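Local coordinates for protein Rab GDP-dissociation inhibitor (Saccharomyces cerevisiae, PDB 2BCG) that keeps Rab GTPases such as SEC4 in their GDP-bound form by blocking nucleotide release, and extracts GDP-bound YPT7 from vacuolar membranes, at residues Glu96-Tyr109 against Thr438-Gln448. Sequence-based numbering, arbitrary orientation.
Sequences ELTNILIHTDVTRY and TGHPLVLKQRQ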
ATOM      1  N   GLU A  96     -14.431   0.625   0.951  1.00 14.73           N
ATOM      2  CA  GLU A  96     -14.170   1.628  -0.084  1.00 15.56           C
ATOM      3  C   GLU A  96     -12.765   1.515  -0.704  1.00 14.72           C
ATOM      4  O   GLU A  96     -12.608   1.732  -1.915  1.00 15.31           O
ATOM      5  CB  GLU A  96     -14.385   3.037   0.465  0.70 16.18           C
ATOM      6  CG  GLU A  96     -14.394   4.121  -0.618  0.70 19.71           C
ATOM      7  CD  GLU A  96     -15.540   3.948  -1.617  0.70 21.30           C
ATOM      8  OE1 GLU A  96     -16.705   3.833  -1.170  0.70 25.07           O
ATOM      9  OE2 GLU A  96     -15.293   3.921  -2.853  0.70 22.22           O
ATOM     10  N   LEU A  97     -11.731   1.161   0.086  1.00 13.52           N
ATOM     11  CA  LEU A  97     -10.391   1.062  -0.515  1.00 13.40           C
ATOM     12  C   LEU A  97     -10.352   0.000  -1.586  1.00 14.16           C
ATOM     13  O   LEU A  97      -9.760   0.206  -2.655  1.00 13.80           O
ATOM     14  CB  LEU A  97      -9.288   0.920   0.556  1.00 13.64           C
ATOM     15  CG  LEU A  97      -7.843   0.846   0.029  1.00 13.50           C
ATOM     16  CD1 LEU A  97      -7.522   2.068  -0.847  1.00 13.58           C
ATOM     17  CD2 LEU A  97      -6.832   0.713   1.179  1.00 12.74           C
ATOM     18  N   THR A  98     -11.037  -1.120  -1.354  1.00 13.93           N
ATOM     19  CA  THR A  98     -11.076  -2.127  -2.415  1.00 15.71           C
ATOM     20  C   THR A  98     -11.773  -1.558  -3.669  1.00 14.45           C
ATOM     21  O   THR A  98     -11.321  -1.799  -4.796  1.00 15.11           O
ATOM     22  CB  THR A  98     -11.698  -3.473  -1.970  1.00 15.17           C
ATOM     23  OG1 THR A  98     -13.061  -3.266  -1.613  1.00 19.51           O
ATOM     24  CG2 THR A  98     -10.943  -4.020  -0.784  1.00 15.77           C
ATOM     25  N   ASN A  99     -12.864  -0.817  -3.468  1.00 14.75           N
ATOM     26  CA  ASN A  99     -13.609  -0.190  -4.578  1.00 14.22           C
ATOM     27  C   ASN A  99     -12.696   0.768  -5.394  1.00 14.30           C
ATOM     28  O   ASN A  99     -12.718   0.793  -6.639  1.00 15.80           O
ATOM     29  CB  ASN A  99     -14.831   0.544  -4.008  1.00 15.49           C
ATOM     30  CG  ASN A  99     -15.811   1.004  -5.096  1.00 17.70           C
ATOM     31  OD1 ASN A  99     -16.043   0.304  -6.068  1.00 20.19           O
ATOM     32  ND2 ASN A  99     -16.356   2.205  -4.929  1.00 21.99           N
ATOM     33  N   ILE A 100     -11.881   1.548  -4.692  1.00 13.72           N
ATOM     34  CA  ILE A 100     -10.945   2.469  -5.353  1.00 12.80           C
ATOM     35  C   ILE A 100      -9.860   1.691  -6.078  1.00 12.09           C
ATOM     36  O   ILE A 100      -9.535   1.999  -7.216  1.00 13.12           O
ATOM     37  CB  ILE A 100     -10.322   3.437  -4.339  1.00 12.04           C
ATOM     38  CG1 ILE A 100     -11.404   4.302  -3.697  1.00 13.41           C
ATOM     39  CG2 ILE A 100      -9.217   4.311  -4.993  1.00 12.53           C
ATOM     40  CD1 ILE A 100     -10.879   5.130  -2.533  1.00 14.68           C
ATOM     41  N   LEU A 101      -9.290   0.684  -5.419  1.00 12.46           N
ATOM     42  CA  LEU A 101      -8.289  -0.159  -6.045  1.00 12.91           C
ATOM     43  C   LEU A 101      -8.761  -0.744  -7.358  1.00 14.21           C
ATOM     44  O   LEU A 101      -8.006  -0.762  -8.333  1.00 14.36           O
ATOM     45  CB  LEU A 101      -7.870  -1.292  -5.096  1.00 13.13           C
ATOM     46  CG  LEU A 101      -6.971  -0.886  -3.912  1.00 13.06           C
ATOM     47  CD1 LEU A 101      -7.041  -1.983  -2.853  1.00 12.60           C
ATOM     48  CD2 LEU A 101      -5.504  -0.650  -4.375  1.00 13.52           C
ATOM     49  N   ILE A 102      -9.991  -1.255  -7.365  1.00 14.56           N
ATOM     50  CA  ILE A 102     -10.514  -1.881  -8.586  1.00 15.33           C
ATOM     51  C   ILE A 102     -10.781  -0.878  -9.690  1.00 15.25           C
ATOM     52  O   ILE A 102     -10.399  -1.128 -10.821  1.00 17.34           O
ATOM     53  CB  ILE A 102     -11.851  -2.563  -8.239  0.70 16.64           C
ATOM     54  CG1 ILE A 102     -11.603  -3.735  -7.306  0.70 17.97           C
ATOM     55  CG2 ILE A 102     -12.569  -2.999  -9.489  0.70 16.84           C
ATOM     56  CD1 ILE A 102     -12.844  -4.218  -6.599  0.70 21.18           C
ATOM     57  N   HIS A 103     -11.361   0.271  -9.354  1.00 14.82           N
ATOM     58  CA  HIS A 103     -11.690   1.278 -10.378  1.00 15.67           C
ATOM     59  C   HIS A 103     -10.438   1.877 -11.018  1.00 15.48           C
ATOM     60  O   HIS A 103     -10.437   2.204 -12.199  1.00 15.25           O
ATOM     61  CB  HIS A 103     -12.579   2.384  -9.801  1.00 15.90           C
ATOM     62  CG  HIS A 103     -14.032   2.008  -9.742  1.00 17.62           C
ATOM     63  ND1 HIS A 103     -14.569   1.274  -8.706  1.00 17.60           N
ATOM     64  CD2 HIS A 103     -15.050   2.240 -10.614  1.00 20.28           C
ATOM     65  CE1 HIS A 103     -15.858   1.060  -8.949  1.00 20.67           C
ATOM     66  NE2 HIS A 103     -16.174   1.641 -10.095  1.00 20.33           N
ATOM     67  N   THR A 104      -9.353   2.007 -10.237  1.00 14.25           N
ATOM     68  CA  THR A 104      -8.108   2.636 -10.715  1.00 13.98           C
ATOM     69  C   THR A 104      -7.104   1.650 -11.247  1.00 12.48           C
ATOM     70  O   THR A 104      -6.040   2.048 -11.758  1.00 13.75           O
ATOM     71  CB  THR A 104      -7.396   3.403  -9.583  1.00 13.20           C
ATOM     72  OG1 THR A 104      -7.044   2.491  -8.511  1.00 13.95           O
ATOM     73  CG2 THR A 104      -8.235   4.603  -9.064  1.00 13.77           C
ATOM     74  N   ASP A 105      -7.391   0.359 -11.095  1.00 12.76           N
ATOM     75  CA  ASP A 105      -6.460  -0.703 -11.491  1.00 13.60           C
ATOM     76  C   ASP A 105      -5.117  -0.651 -10.728  1.00 13.38           C
ATOM     77  O   ASP A 105      -4.095  -1.174 -11.182  1.00 13.03           O
ATOM     78  CB  ASP A 105      -6.204  -0.722 -13.005  1.00 15.20           C
ATOM     79  CG  ASP A 105      -7.428  -1.174 -13.823  1.00 19.49           C
ATOM     80  OD1 ASP A 105      -8.424  -1.718 -13.285  1.00 22.16           O
ATOM     81  OD2 ASP A 105      -7.378  -0.941 -15.039  1.00 23.78           O
ATOM     82  N   VAL A 106      -5.147  -0.065  -9.539  1.00 12.80           N
ATOM     83  CA  VAL A 106      -3.943  -0.118  -8.660  1.00 12.05           C
ATOM     84  C   VAL A 106      -3.711  -1.549  -8.161  1.00 12.20           C
ATOM     85  O   VAL A 106      -2.619  -1.914  -7.730  1.00 12.72           O
ATOM     86  CB  VAL A 106      -3.992   0.974  -7.583  1.00 12.28           C
ATOM     87  CG1 VAL A 106      -2.910   0.765  -6.528  1.00 11.93           C
ATOM     88  CG2 VAL A 106      -3.827   2.316  -8.265  1.00 12.32           C
ATOM     89  N   THR A 107      -4.738  -2.398  -8.338  1.00 12.70           N
ATOM     90  CA  THR A 107      -4.552  -3.828  -8.249  1.00 13.81           C
ATOM     91  C   THR A 107      -3.426  -4.363  -9.136  1.00 13.75           C
ATOM     92  O   THR A 107      -2.897  -5.459  -8.865  1.00 16.18           O
ATOM     93  CB  THR A 107      -5.867  -4.579  -8.640  1.00 13.07           C
ATOM     94  OG1 THR A 107      -6.375  -4.075  -9.893  1.00 15.77           O
ATOM     95  CG2 THR A 107      -6.932  -4.386  -7.559  1.00 17.22           C
ATOM     96  N   ARG A 108      -3.032  -3.613 -10.176  1.00 13.33           N
ATOM     97  CA  ARG A 108      -1.895  -4.033 -11.016  1.00 13.80           C
ATOM     98  C   ARG A 108      -0.550  -3.922 -10.275  1.00 13.31           C
ATOM     99  O   ARG A 108       0.458  -4.536 -10.697  1.00 14.09           O
ATOM    100  CB  ARG A 108      -1.790  -3.133 -12.258  1.00 15.90           C
ATOM    101  CG  ARG A 108      -2.883  -3.274 -13.270  1.00 18.27           C
ATOM    102  CD  ARG A 108      -2.692  -2.094 -14.241  1.00 22.02           C
ATOM    103  NE  ARG A 108      -3.556  -2.259 -15.396  1.00 24.27           N
ATOM    104  CZ  ARG A 108      -3.385  -1.691 -16.595  1.00 25.07           C
ATOM    105  NH1 ARG A 108      -2.370  -0.840 -16.862  1.00 21.93           N
ATOM    106  NH2 ARG A 108      -4.275  -1.988 -17.537  1.00 28.89           N
ATOM    107  N   TYR A 109      -0.532  -3.163  -9.180  1.00 12.67           N
ATOM    108  CA  TYR A 109       0.748  -2.826  -8.519  1.00 12.76           C
ATOM    109  C   TYR A 109       0.839  -3.425  -7.126  1.00 12.93           C
ATOM    110  O   TYR A 109       1.875  -3.319  -6.460  1.00 14.00           O
ATOM    111  CB  TYR A 109       0.972  -1.303  -8.446  1.00 12.81           C
ATOM    112  CG  TYR A 109       0.512  -0.565  -9.697  1.00 11.40           C
ATOM    113  CD1 TYR A 109      -0.287   0.550  -9.602  1.00 12.38           C
ATOM    114  CD2 TYR A 109       0.855  -1.038 -10.969  1.00 14.37           C
ATOM    115  CE1 TYR A 109      -0.743   1.229 -10.733  1.00 12.68           C
ATOM    116  CE2 TYR A 109       0.413  -0.375 -12.110  1.00 13.89           C
ATOM    117  CZ  TYR A 109      -0.396   0.750 -11.988  1.00 12.04           C
ATOM    118  OH  TYR A 109      -0.915   1.408 -13.102  1.00 14.07           O
ATOM    119  N   THR A 438     -12.612  19.660  -4.541  1.00 24.16           N
ATOM    120  CA  THR A 438     -13.263  19.788  -5.859  1.00 25.42           C
ATOM    121  C   THR A 438     -14.697  20.345  -5.814  1.00 27.00           C
ATOM    122  O   THR A 438     -15.231  20.787  -6.856  1.00 28.07           O
ATOM    123  CB  THR A 438     -13.348  18.434  -6.596  1.00 25.23           C
ATOM    124  OG1 THR A 438     -14.331  17.610  -5.946  1.00 23.35           O
ATOM    125  CG2 THR A 438     -11.975  17.732  -6.705  1.00 23.94           C
ATOM    126  N   GLY A 439     -15.342  20.284  -4.643  1.00 27.96           N
ATOM    127  CA  GLY A 439     -16.730  20.765  -4.479  1.00 28.77           C
ATOM    128  C   GLY A 439     -17.826  19.781  -4.854  1.00 29.80           C
ATOM    129  O   GLY A 439     -19.019  20.099  -4.780  1.00 30.03           O
ATOM    130  N   HIS A 440     -17.431  18.577  -5.265  1.00 29.55           N
ATOM    131  CA  HIS A 440     -18.380  17.556  -5.635  1.00 29.47           C
ATOM    132  C   HIS A 440     -17.899  16.228  -5.063  1.00 28.46           C
ATOM    133  O   HIS A 440     -16.682  16.026  -4.943  1.00 28.02           O
ATOM    134  CB  HIS A 440     -18.498  17.461  -7.154  1.00 30.88           C
ATOM    135  CG  HIS A 440     -17.176  17.368  -7.868  1.00 33.34           C
ATOM    136  ND1 HIS A 440     -16.437  16.204  -7.927  1.00 34.62           N
ATOM    137  CD2 HIS A 440     -16.467  18.293  -8.563  1.00 35.88           C
ATOM    138  CE1 HIS A 440     -15.335  16.414  -8.624  1.00 35.60           C
ATOM    139  NE2 HIS A 440     -15.332  17.671  -9.025  1.00 36.60           N
ATOM    140  N   PRO A 441     -18.844  15.346  -4.682  1.00 27.74           N
ATOM    141  CA  PRO A 441     -18.430  14.010  -4.227  1.00 26.35           C
ATOM    142  C   PRO A 441     -17.568  13.311  -5.269  1.00 25.03           C
ATOM    143  O   PRO A 441     -17.786  13.467  -6.482  1.00 26.06           O
ATOM    144  CB  PRO A 441     -19.748  13.240  -4.049  1.00 26.68           C
ATOM    145  CG  PRO A 441     -20.862  14.188  -4.480  1.00 28.93           C
ATOM    146  CD  PRO A 441     -20.304  15.552  -4.607  1.00 28.17           C
ATOM    147  N   LEU A 442     -16.578  12.553  -4.789  1.00 23.19           N
ATOM    148  CA  LEU A 442     -15.837  11.652  -5.639  1.00 21.05           C
ATOM    149  C   LEU A 442     -16.745  10.694  -6.416  1.00 22.32           C
ATOM    150  O   LEU A 442     -17.595   9.996  -5.835  1.00 22.46           O
ATOM    151  CB  LEU A 442     -14.838  10.846  -4.783  1.00 20.90           C
ATOM    152  CG  LEU A 442     -13.999   9.768  -5.456  1.00 18.20           C
ATOM    153  CD1 LEU A 442     -13.072  10.361  -6.507  1.00 18.48           C
ATOM    154  CD2 LEU A 442     -13.212   8.952  -4.394  1.00 19.47           C
ATOM    155  N   VAL A 443     -16.541  10.641  -7.725  1.00 22.11           N
ATOM    156  CA  VAL A 443     -17.196   9.615  -8.529  1.00 23.31           C
ATOM    157  C   VAL A 443     -16.110   8.832  -9.227  1.00 23.96           C
ATOM    158  O   VAL A 443     -15.333   9.386 -10.010  1.00 24.09           O
ATOM    159  CB  VAL A 443     -18.233  10.200  -9.535  1.00 23.53           C
ATOM    160  CG1 VAL A 443     -18.833   9.089 -10.356  1.00 25.46           C
ATOM    161  CG2 VAL A 443     -19.327  10.957  -8.773  1.00 24.21           C
ATOM    162  N   LEU A 444     -16.025   7.551  -8.888  1.00 23.49           N
ATOM    163  CA  LEU A 444     -15.065   6.682  -9.519  1.00 23.89           C
ATOM    164  C   LEU A 444     -15.567   6.265 -10.891  1.00 24.35           C
ATOM    165  O   LEU A 444     -16.742   5.932 -11.062  1.00 25.19           O
ATOM    166  CB  LEU A 444     -14.799   5.448  -8.647  1.00 23.82           C
ATOM    167  CG  LEU A 444     -14.171   5.694  -7.269  1.00 22.40           C
ATOM    168  CD1 LEU A 444     -14.323   4.430  -6.452  1.00 21.52           C
ATOM    169  CD2 LEU A 444     -12.699   6.107  -7.356  1.00 24.24           C
ATOM    170  N   LYS A 445     -14.671   6.272 -11.867  1.00 24.89           N
ATOM    171  CA  LYS A 445     -14.957   5.653 -13.166  1.00 25.70           C
ATOM    172  C   LYS A 445     -13.997   4.486 -13.336  1.00 24.60           C
ATOM    173  O   LYS A 445     -12.918   4.455 -12.715  1.00 24.79           O
ATOM    174  CB  LYS A 445     -14.864   6.645 -14.346  1.00 27.55           C
ATOM    175  CG  LYS A 445     -15.698   7.939 -14.221  1.00 29.10           C
ATOM    176  CD  LYS A 445     -14.967   9.029 -13.414  1.00 32.45           C
ATOM    177  CE  LYS A 445     -15.893  10.195 -13.015  1.00 31.27           C
ATOM    178  NZ  LYS A 445     -15.203  11.127 -12.058  1.00 33.33           N
ATOM    179  N   GLN A 446     -14.395   3.485 -14.105  1.00 23.58           N
ATOM    180  CA  GLN A 446     -13.509   2.374 -14.361  1.00 23.02           C
ATOM    181  C   GLN A 446     -12.406   2.841 -15.314  1.00 23.32           C
ATOM    182  O   GLN A 446     -12.688   3.331 -16.414  1.00 23.37           O
ATOM    183  CB  GLN A 446     -14.254   1.169 -14.959  1.00 22.62           C
ATOM    184  CG  GLN A 446     -13.371  -0.051 -15.098  1.00 22.04           C
ATOM    185  CD  GLN A 446     -12.795  -0.491 -13.762  1.00 22.78           C
ATOM    186  OE1 GLN A 446     -13.525  -0.579 -12.764  1.00 24.48           O
ATOM    187  NE2 GLN A 446     -11.486  -0.786 -13.738  1.00 23.59           N
ATOM    188  N   ARG A 447     -11.155   2.714 -14.868  1.00 22.27           N
ATOM    189  CA  ARG A 447      -9.987   3.084 -15.677  1.00 22.34           C
ATOM    190  C   ARG A 447     -10.048   2.268 -16.947  1.00 25.74           C
ATOM    191  O   ARG A 447     -10.307   1.056 -16.902  1.00 26.26           O
ATOM    192  CB  ARG A 447      -8.681   2.780 -14.918  1.00 21.30           C
ATOM    193  CG  ARG A 447      -7.391   3.064 -15.705  1.00 19.52           C
ATOM    194  CD  ARG A 447      -6.193   2.992 -14.771  1.00 18.16           C
ATOM    195  NE  ARG A 447      -4.941   2.928 -15.521  1.00 15.94           N
ATOM    196  CZ  ARG A 447      -3.786   2.490 -15.000  1.00 14.98           C
ATOM    197  NH1 ARG A 447      -3.730   2.089 -13.717  1.00 12.95           N
ATOM    198  NH2 ARG A 447      -2.679   2.471 -15.743  1.00 16.14           N
ATOM    199  N   GLN A 448      -9.816   2.942 -18.067  1.00 28.97           N
ATOM    200  CA  GLN A 448      -9.738   2.261 -19.348  1.00 32.12           C
ATOM    201  C   GLN A 448      -8.277   2.108 -19.793  1.00 32.61           C
ATOM    202  O   GLN A 448      -7.857   1.004 -20.173  1.00 33.64           O
ATOM    203  CB  GLN A 448     -10.612   2.958 -20.408  1.00 33.47           C
ATOM    204  CG  GLN A 448     -12.133   3.009 -20.085  1.00 38.11           C
ATOM    205  CD  GLN A 448     -12.731   1.665 -19.612  1.00 35.84           C
ATOM    206  OE1 GLN A 448     -12.375   0.591 -20.106  1.00 45.95           O
ATOM    207  NE2 GLN A 448     -13.656   1.735 -18.660  1.00 43.80           N
TER
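The His103 ring is sandwiched between side chains of the C-terminal tail: Leu444 CB makes a CH-pi contact over one face, 3.9 Å from the ring centroid, and Gln446 OE1 lies over the opposite face, toward the rim. At the ring's edge sit the Lys445 carbonyl carbon and, within its own helix, Asn99 O, which accepts a hydrogen bond from His103 ND1 and fixes the ring's rotation. Beyond the ring, Leu444 CD1 reaches Ile100 CG1 at 4.0 Å. The Arg447 guanidinium has Arg108 CZ over one face, while Thr104 O and Tyr109 OH lie in its plane.

The tail runs across the C-terminal end of helix 96-104, where Asp105 closes a Schellman motif. Arg447 N donates a hydrogen bond to His103 O (2.8 Å), and Gln446 NE2 donates one to Ile102 O (3.1 Å). Extended from CG to NE, Arg447 carries NH1 to Thr104 O (3.0 Å, N-H...O angle 171°) and also to Tyr109 OH at 3.0 Å.

Arg108 NH1 and Arg447 NH2 stand 3.5 Å apart, yet each pairs with an acidic side chain of the bound partner protein, and Tyr109 OH hydrogen-bonds to an acidic side chain there. A leucine in place of Arg447 would probably leave Thr104 O without this donor and the partner's acidic side chain without one of its mates. The two arginines probably offer a paired positive site, consistent with the YPT1-interacting region that begins at Arg108.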